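Prolyl 4-hydroxylase (Phytophthora capsici LT1534, PDB 6IUQ) probably hydroxylates proline residues at the 4-position, as an iron(II)- and 2-oxoglutarate-dependent oxygenase built on the double-stranded beta-helix fold. Local coordinates at residues A[165-171]-A[227-233]; A[29-33]-A[126-130]. One frame throughout, in Å; residues are numbered along the deposited sequence.

Contact 1: residues A[165-171]-A[227-233]; sequences KRKVTCL and LTIWLDG
The carbonyl oxygen L231 O is gripped by two successive amides of the facing strand: K167 N donates at 2.8 Å from a position tilted out of the carbonyl plane, and V168 N, at 3.1 Å to the same L231 O, lies in that plane. Two residues opposite one make this a classic beta bulge. It shifts the register of the antiparallel pair, so that R166 lies opposite D232 while V168 pairs with L231. Beyond the bulge the pairing is regular, and I229 N reaches C170 O at 2.7 Å. These neighbouring strands belong to the larger sheet of the double-stranded beta-helix, the jelly-roll core of 2-oxoglutarate-dependent oxygenases. W230 rises from the sheet on the same face as T169 and T228. R166 runs extended from CG to NE, which carries its guanidinium flat over the indole, the planes 10° apart, with CZ 3.6 Å from the centroid of the six-membered ring in a cation-pi stack. Its CD makes a CH-pi contact over the five-membered ring, while the T228 methyl CG2 covers the opposite face near the rim. The polar ends converge on the iron ligand D158: its OD2 is hydrogen-bonded to both W230 NE1 and T169 OG1, and its backbone O receives R166 NH1. The other face is apolar, with V168 CB 4.2 Å from L231 CB.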
ATOM      1  N   LYS A 165     -10.321  -7.466   4.514  1.00 21.95           N
ATOM      2  CA  LYS A 165     -11.134  -6.314   4.792  1.00 27.06           C
ATOM      3  C   LYS A 165     -10.527  -4.944   4.528  1.00 25.18           C
ATOM      4  O   LYS A 165     -11.194  -3.963   4.661  1.00 21.04           O
ATOM      5  CB  LYS A 165     -11.543  -6.368   6.270  1.00 32.29           C
ATOM      6  CG  LYS A 165     -12.282  -7.606   6.705  1.00 34.24           C
ATOM      7  CD  LYS A 165     -13.508  -7.808   5.850  1.00 39.59           C
ATOM      8  CE  LYS A 165     -14.160  -6.487   5.550  1.00 35.34           C
ATOM      9  NZ  LYS A 165     -15.323  -6.635   4.661  1.00 50.49           N
ATOM     10  N   ARG A 166      -9.277  -4.907   4.131  1.00 20.62           N
ATOM     11  CA  ARG A 166      -8.555  -3.656   3.918  1.00 19.91           C
ATOM     12  C   ARG A 166      -9.103  -2.820   2.784  1.00 17.74           C
ATOM     13  O   ARG A 166      -9.383  -3.320   1.697  1.00 17.30           O
ATOM     14  CB  ARG A 166      -7.094  -3.946   3.656  1.00 15.98           C
ATOM     15  CG  ARG A 166      -6.389  -4.544   4.833  1.00 18.97           C
ATOM     16  CD  ARG A 166      -5.134  -5.215   4.315  1.00 24.79           C
ATOM     17  NE  ARG A 166      -4.272  -5.733   5.367  1.00 23.58           N
ATOM     18  CZ  ARG A 166      -3.165  -6.428   5.131  1.00 30.01           C
ATOM     19  NH1 ARG A 166      -2.786  -6.692   3.871  1.00 23.52           N
ATOM     20  NH2 ARG A 166      -2.431  -6.848   6.157  1.00 26.35           N
ATOM     21  N   LYS A 167      -9.254  -1.530   3.060  1.00 22.21           N
ATOM     22  CA  LYS A 167      -9.737  -0.564   2.082  1.00 17.82           C
ATOM     23  C   LYS A 167      -8.658   0.491   1.756  1.00 15.82           C
ATOM     24  O   LYS A 167      -8.363   0.723   0.596  1.00 20.66           O
ATOM     25  CB  LYS A 167     -11.011   0.119   2.599  1.00 20.64           C
ATOM     26  CG  LYS A 167     -11.614   1.139   1.630  1.00 20.41           C
ATOM     27  CD  LYS A 167     -11.866   0.456   0.297  1.00 23.76           C
ATOM     28  CE  LYS A 167     -12.129   1.436  -0.820  1.00 24.08           C
ATOM     29  NZ  LYS A 167     -11.135   1.185  -1.894  1.00 19.79           N
ATOM     30  N   VAL A 168      -8.085   1.132   2.767  1.00 13.30           N
ATOM     31  CA  VAL A 168      -7.022   2.123   2.563  1.00 13.88           C
ATOM     32  C   VAL A 168      -5.688   1.686   3.149  1.00 14.97           C
ATOM     33  O   VAL A 168      -5.615   1.273   4.303  1.00 17.06           O
ATOM     34  CB  VAL A 168      -7.385   3.488   3.199  1.00 18.77           C
ATOM     35  CG1 VAL A 168      -6.250   4.498   2.987  1.00 11.20           C
ATOM     36  CG2 VAL A 168      -8.694   4.002   2.624  1.00 17.84           C
ATOM     37  N   THR A 169      -4.629   1.770   2.350  1.00 16.19           N
ATOM     38  CA  THR A 169      -3.286   1.518   2.838  1.00 15.77           C
ATOM     39  C   THR A 169      -2.581   2.832   3.131  1.00 18.73           C
ATOM     40  O   THR A 169      -2.597   3.746   2.310  1.00 16.46           O
ATOM     41  CB  THR A 169      -2.455   0.721   1.824  1.00 16.96           C
ATOM     42  OG1 THR A 169      -3.070  -0.563   1.603  1.00 14.01           O
ATOM     43  CG2 THR A 169      -1.019   0.563   2.336  1.00 10.77           C
ATOM     44  N   CYS A 170      -1.972   2.924   4.311  1.00 20.89           N
ATOM     45  CA  CYS A 170      -1.271   4.127   4.711  1.00 20.73           C
ATOM     46  C   CYS A 170       0.150   3.796   5.121  1.00 23.63           C
ATOM     47  O   CYS A 170       0.380   3.104   6.119  1.00 28.15           O
ATOM     48  CB  CYS A 170      -1.999   4.833   5.854  1.00 30.20           C
ATOM     49  SG  CYS A 170      -1.029   6.240   6.478  1.00 40.07           S
ATOM     50  N   LEU A 171       1.099   4.284   4.333  1.00 19.57           N
ATOM     51  CA  LEU A 171       2.510   3.993   4.554  1.00 19.57           C
ATOM     52  C   LEU A 171       3.248   5.228   5.056  1.00 18.93           C
ATOM     53  O   LEU A 171       3.188   6.283   4.433  1.00 20.13           O
ATOM     54  CB  LEU A 171       3.145   3.472   3.261  1.00 14.81           C
ATOM     55  CG  LEU A 171       2.622   2.120   2.731  1.00 21.08           C
ATOM     56  CD1 LEU A 171       3.095   1.865   1.330  1.00 23.84           C
ATOM     57  CD2 LEU A 171       3.125   0.997   3.601  1.00 20.67           C
ATOM     58  N   LEU A 227       6.304   2.209   8.519  1.00 24.42           N
ATOM     59  CA  LEU A 227       5.162   1.999   9.397  1.00 23.61           C
ATOM     60  C   LEU A 227       3.930   1.910   8.519  1.00 21.87           C
ATOM     61  O   LEU A 227       3.698   2.776   7.692  1.00 22.81           O
ATOM     62  CB  LEU A 227       5.065   3.136  10.423  1.00 25.66           C
ATOM     63  CG  LEU A 227       3.921   3.232  11.429  1.00 27.11           C
ATOM     64  CD1 LEU A 227       4.439   3.971  12.680  1.00 25.86           C
ATOM     65  CD2 LEU A 227       2.708   3.954  10.850  1.00 20.22           C
ATOM     66  N   THR A 228       3.148   0.852   8.678  1.00 23.90           N
ATOM     67  CA  THR A 228       1.953   0.678   7.860  1.00 23.49           C
ATOM     68  C   THR A 228       0.683   0.718   8.689  1.00 21.44           C
ATOM     69  O   THR A 228       0.584   0.048   9.694  1.00 24.17           O
ATOM     70  CB  THR A 228       1.984  -0.658   7.097  1.00 21.05           C
ATOM     71  OG1 THR A 228       3.210  -0.763   6.376  1.00 24.90           O
ATOM     72  CG2 THR A 228       0.806  -0.747   6.124  1.00 25.66           C
ATOM     73  N   ILE A 229      -0.286   1.510   8.255  1.00 18.62           N
ATOM     74  CA  ILE A 229      -1.621   1.489   8.833  1.00 21.62           C
ATOM     75  C   ILE A 229      -2.624   1.075   7.758  1.00 18.54           C
ATOM     76  O   ILE A 229      -2.629   1.627   6.647  1.00 21.88           O
ATOM     77  CB  ILE A 229      -2.023   2.868   9.399  1.00 23.38           C
ATOM     78  CG1 ILE A 229      -1.038   3.327  10.472  1.00 26.46           C
ATOM     79  CG2 ILE A 229      -3.422   2.829   9.963  1.00 21.28           C
ATOM     80  CD1 ILE A 229      -1.238   4.788  10.896  1.00 27.17           C
ATOM     81  N   TRP A 230      -3.441   0.083   8.058  1.00 16.87           N
ATOM     82  CA  TRP A 230      -4.493  -0.319   7.145  1.00 15.75           C
ATOM     83  C   TRP A 230      -5.827   0.015   7.749  1.00 16.12           C
ATOM     84  O   TRP A 230      -6.078  -0.292   8.905  1.00 19.83           O
ATOM     85  CB  TRP A 230      -4.432  -1.808   6.842  1.00 18.17           C
ATOM     86  CG  TRP A 230      -3.436  -2.180   5.803  1.00 18.16           C
ATOM     87  CD1 TRP A 230      -3.507  -1.916   4.465  1.00 21.80           C
ATOM     88  CD2 TRP A 230      -2.234  -2.918   6.002  1.00 23.94           C
ATOM     89  NE1 TRP A 230      -2.405  -2.421   3.815  1.00 19.63           N
ATOM     90  CE2 TRP A 230      -1.611  -3.054   4.734  1.00 24.64           C
ATOM     91  CE3 TRP A 230      -1.610  -3.476   7.131  1.00 28.47           C
ATOM     92  CZ2 TRP A 230      -0.395  -3.723   4.561  1.00 22.20           C
ATOM     93  CZ3 TRP A 230      -0.390  -4.145   6.958  1.00 33.54           C
ATOM     94  CH2 TRP A 230       0.199  -4.262   5.674  1.00 26.08           C
ATOM     95  N   LEU A 231      -6.691   0.638   6.959  1.00 19.20           N
ATOM     96  CA  LEU A 231      -8.043   0.927   7.406  1.00 17.11           C
ATOM     97  C   LEU A 231      -9.042   0.027   6.690  1.00 20.56           C
ATOM     98  O   LEU A 231      -9.075  -0.014   5.453  1.00 22.70           O
ATOM     99  CB  LEU A 231      -8.348   2.408   7.175  1.00 15.99           C
ATOM    100  CG  LEU A 231      -7.363   3.334   7.907  1.00 21.67           C
ATOM    101  CD1 LEU A 231      -7.777   4.775   7.809  1.00 24.61           C
ATOM    102  CD2 LEU A 231      -7.166   2.909   9.392  1.00 21.09           C
ATOM    103  N   ASP A 232      -9.844  -0.719   7.447  1.00 19.85           N
ATOM    104  CA  ASP A 232     -10.825  -1.620   6.822  1.00 25.10           C
ATOM    105  C   ASP A 232     -12.096  -0.911   6.355  1.00 23.51           C
ATOM    106  O   ASP A 232     -12.501   0.093   6.920  1.00 26.04           O
ATOM    107  CB  ASP A 232     -11.226  -2.746   7.770  1.00 25.86           C
ATOM    108  CG  ASP A 232     -10.071  -3.662   8.125  1.00 38.00           C
ATOM    109  OD1 ASP A 232      -9.002  -3.639   7.446  1.00 26.19           O
ATOM    110  OD2 ASP A 232     -10.251  -4.426   9.098  1.00 40.80           O
ATOM    111  N   GLY A 233     -12.725  -1.453   5.315  1.00 23.15           N
ATOM    112  CA  GLY A 233     -13.985  -0.929   4.829  1.00 25.69           C
ATOM    113  C   GLY A 233     -15.071  -1.985   4.943  1.00 28.19           C
ATOM    114  O   GLY A 233     -14.830  -3.169   4.678  1.00 30.14           O
TER

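Contact 2: residues A[29-33]-A[126-130]; sequences CDQLD and HLPQY
Residues 29-33 form part of a helix, whereas 126-130 leave the end of another helix at L127 and turn into a short 3-10 segment, and the two backbones come nearest at C29 and H126, whose CA atoms are 6.5 Å apart. The shortest polar link is made by Y130 OH, which donates to D33 OD1 at 2.6 Å. The carboxylate oxygen receives it through its anti lone pair, and the carboxylate and ring planes are turned 49° from one another. D33 holds CG opposite its backbone N (chi1 -171°), which swings the acid across to the phenol. L127 fills the middle with its two methyls divided: CD2 lies 3.8 Å from D33 CB, whereas CD1 lies 4.0 Å from C29 CB and also meets L32 CD2. Its CB sits over the centre of one face of the Y130 ring. At the other end C29 CB packs 3.7 Å from H126 CB, and C29 SG approaches the imidazole obliquely. Y130 OH and L32 O also bind the side-chain amide of Q209, tying the contact to strand 204-209. C29 and L32 pack on L123 of helix 118-126, and L32 also touches V38 of strand 37-40, so helix 26-35 lies against both elements.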
ATOM      1  N   CYS A  29      -7.615  13.749  -0.450  1.00 23.39           N
ATOM      2  CA  CYS A  29      -8.623  12.701  -0.549  1.00 25.45           C
ATOM      3  C   CYS A  29      -9.202  12.591  -1.953  1.00 23.09           C
ATOM      4  O   CYS A  29      -9.465  11.482  -2.416  1.00 23.87           O
ATOM      5  CB  CYS A  29      -9.741  12.928   0.468  1.00 19.27           C
ATOM      6  SG  CYS A  29      -9.182  12.644   2.174  1.00 25.87           S
ATOM      7  N   ASP A  30      -9.391  13.714  -2.640  1.00 24.88           N
ATOM      8  CA  ASP A  30      -9.901  13.661  -4.011  1.00 25.12           C
ATOM      9  C   ASP A  30      -8.898  12.969  -4.930  1.00 25.65           C
ATOM     10  O   ASP A  30      -9.293  12.258  -5.857  1.00 25.31           O
ATOM     11  CB  ASP A  30     -10.207  15.056  -4.563  1.00 27.06           C
ATOM     12  CG  ASP A  30     -11.406  15.709  -3.889  1.00 41.84           C
ATOM     13  OD1 ASP A  30     -12.212  14.995  -3.235  1.00 37.48           O
ATOM     14  OD2 ASP A  30     -11.535  16.954  -4.023  1.00 42.77           O
ATOM     15  N   GLN A  31      -7.607  13.180  -4.685  1.00 21.53           N
ATOM     16  CA  GLN A  31      -6.588  12.524  -5.496  1.00 21.15           C
ATOM     17  C   GLN A  31      -6.543  11.026  -5.221  1.00 24.93           C
ATOM     18  O   GLN A  31      -6.428  10.220  -6.143  1.00 20.59           O
ATOM     19  CB  GLN A  31      -5.208  13.125  -5.260  1.00 22.56           C
ATOM     20  CG  GLN A  31      -4.262  12.777  -6.411  1.00 34.15           C
ATOM     21  CD  GLN A  31      -2.814  13.145  -6.167  1.00 40.36           C
ATOM     22  OE1 GLN A  31      -2.477  14.330  -6.002  1.00 42.93           O
ATOM     23  NE2 GLN A  31      -1.934  12.127  -6.162  1.00 29.39           N
ATOM     24  N   LEU A  32      -6.625  10.659  -3.943  1.00 24.13           N
ATOM     25  CA  LEU A  32      -6.641   9.259  -3.559  1.00 18.80           C
ATOM     26  C   LEU A  32      -7.788   8.554  -4.266  1.00 19.40           C
ATOM     27  O   LEU A  32      -7.618   7.499  -4.884  1.00 17.50           O
ATOM     28  CB  LEU A  32      -6.772   9.125  -2.039  1.00 18.70           C
ATOM     29  CG  LEU A  32      -7.129   7.732  -1.525  1.00 20.61           C
ATOM     30  CD1 LEU A  32      -6.015   6.742  -1.872  1.00 12.97           C
ATOM     31  CD2 LEU A  32      -7.392   7.758  -0.011  1.00 16.23           C
ATOM     32  N   ASP A  33      -8.957   9.167  -4.204  1.00 18.09           N
ATOM     33  CA  ASP A  33     -10.131   8.595  -4.824  1.00 19.03           C
ATOM     34  C   ASP A  33     -10.049   8.542  -6.355  1.00 21.42           C
ATOM     35  O   ASP A  33     -10.515   7.589  -6.974  1.00 20.41           O
ATOM     36  CB  ASP A  33     -11.361   9.382  -4.420  1.00 20.14           C
ATOM     37  CG  ASP A  33     -12.628   8.710  -4.854  1.00 25.68           C
ATOM     38  OD1 ASP A  33     -12.813   7.523  -4.496  1.00 22.86           O
ATOM     39  OD2 ASP A  33     -13.427   9.360  -5.558  1.00 36.08           O
ATOM     40  N   HIS A 126     -14.282  13.208   4.074  1.00 27.24           N
ATOM     41  CA  HIS A 126     -14.182  13.504   2.650  1.00 26.23           C
ATOM     42  C   HIS A 126     -14.573  12.338   1.755  1.00 22.70           C
ATOM     43  O   HIS A 126     -14.971  12.554   0.613  1.00 27.73           O
ATOM     44  CB  HIS A 126     -12.768  13.957   2.302  1.00 27.46           C
ATOM     45  CG  HIS A 126     -12.304  15.135   3.097  1.00 29.36           C
ATOM     46  ND1 HIS A 126     -12.986  16.334   3.120  1.00 33.97           N
ATOM     47  CD2 HIS A 126     -11.236  15.295   3.913  1.00 33.13           C
ATOM     48  CE1 HIS A 126     -12.352  17.185   3.909  1.00 33.35           C
ATOM     49  NE2 HIS A 126     -11.284  16.581   4.399  1.00 39.52           N
ATOM     50  N   LEU A 127     -14.472  11.113   2.265  1.00 26.76           N
ATOM     51  CA  LEU A 127     -14.840   9.922   1.491  1.00 22.46           C
ATOM     52  C   LEU A 127     -15.772   8.973   2.240  1.00 27.84           C
ATOM     53  O   LEU A 127     -15.420   7.820   2.484  1.00 27.96           O
ATOM     54  CB  LEU A 127     -13.588   9.165   1.071  1.00 22.33           C
ATOM     55  CG  LEU A 127     -12.590   9.977   0.247  1.00 22.05           C
ATOM     56  CD1 LEU A 127     -11.275   9.261   0.170  1.00 22.53           C
ATOM     57  CD2 LEU A 127     -13.137  10.252  -1.138  1.00 19.01           C
ATOM     58  N   PRO A 128     -16.986   9.441   2.575  1.00 32.32           N
ATOM     59  CA  PRO A 128     -17.936   8.641   3.361  1.00 26.77           C
ATOM     60  C   PRO A 128     -18.273   7.311   2.696  1.00 28.03           C
ATOM     61  O   PRO A 128     -18.620   6.354   3.375  1.00 25.21           O
ATOM     62  CB  PRO A 128     -19.193   9.524   3.431  1.00 31.16           C
ATOM     63  CG  PRO A 128     -18.807  10.859   2.922  1.00 29.43           C
ATOM     64  CD  PRO A 128     -17.570  10.706   2.095  1.00 31.61           C
ATOM     65  N   GLN A 129     -18.174   7.252   1.374  1.00 29.61           N
ATOM     66  CA  GLN A 129     -18.594   6.058   0.657  1.00 30.23           C
ATOM     67  C   GLN A 129     -17.723   4.831   0.956  1.00 31.58           C
ATOM     68  O   GLN A 129     -18.156   3.703   0.715  1.00 30.15           O
ATOM     69  CB  GLN A 129     -18.625   6.321  -0.852  1.00 25.66           C
ATOM     70  CG  GLN A 129     -17.317   6.768  -1.490  1.00 25.97           C
ATOM     71  CD  GLN A 129     -17.135   8.288  -1.473  1.00 27.48           C
ATOM     72  OE1 GLN A 129     -17.610   8.981  -0.574  1.00 26.92           O
ATOM     73  NE2 GLN A 129     -16.454   8.802  -2.475  1.00 28.63           N
ATOM     74  N   TYR A 130     -16.514   5.036   1.484  1.00 24.85           N
ATOM     75  CA  TYR A 130     -15.617   3.907   1.752  1.00 26.39           C
ATOM     76  C   TYR A 130     -16.047   3.144   3.002  1.00 24.26           C
ATOM     77  O   TYR A 130     -15.618   2.008   3.219  1.00 23.19           O
ATOM     78  CB  TYR A 130     -14.163   4.354   1.935  1.00 23.73           C
ATOM     79  CG  TYR A 130     -13.467   4.920   0.714  1.00 27.30           C
ATOM     80  CD1 TYR A 130     -14.118   5.049  -0.520  1.00 19.38           C
ATOM     81  CD2 TYR A 130     -12.132   5.310   0.800  1.00 23.90           C
ATOM     82  CE1 TYR A 130     -13.460   5.579  -1.614  1.00 19.76           C
ATOM     83  CE2 TYR A 130     -11.478   5.856  -0.285  1.00 21.73           C
ATOM     84  CZ  TYR A 130     -12.140   5.987  -1.478  1.00 22.91           C
ATOM     85  OH  TYR A 130     -11.456   6.516  -2.534  1.00 22.46           O
TER

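How the contacts relate
Contact 2 closes along the chain before contact 1 opens, and their centres lie 14 Å apart, yet they meet directly through Y130. Its ring receives K167 in a cation-pi interaction, with K167 CE 4.0 Å from Y130 CG, and V168 CG2 packs 4.1 Å from Y130 CD2. Q209 forms a second bridge: already bonded to contact 2, it also takes K167 NZ of contact 1 on its OE1. Only contact 1 lies beside the iron(II) held by H156, D158 and H215: the W230 side chain comes within about 5 Å of the metal, whereas that of L32 in contact 2 is about 14 Å away. Together the two contacts lead from the metal site to helix 26-35.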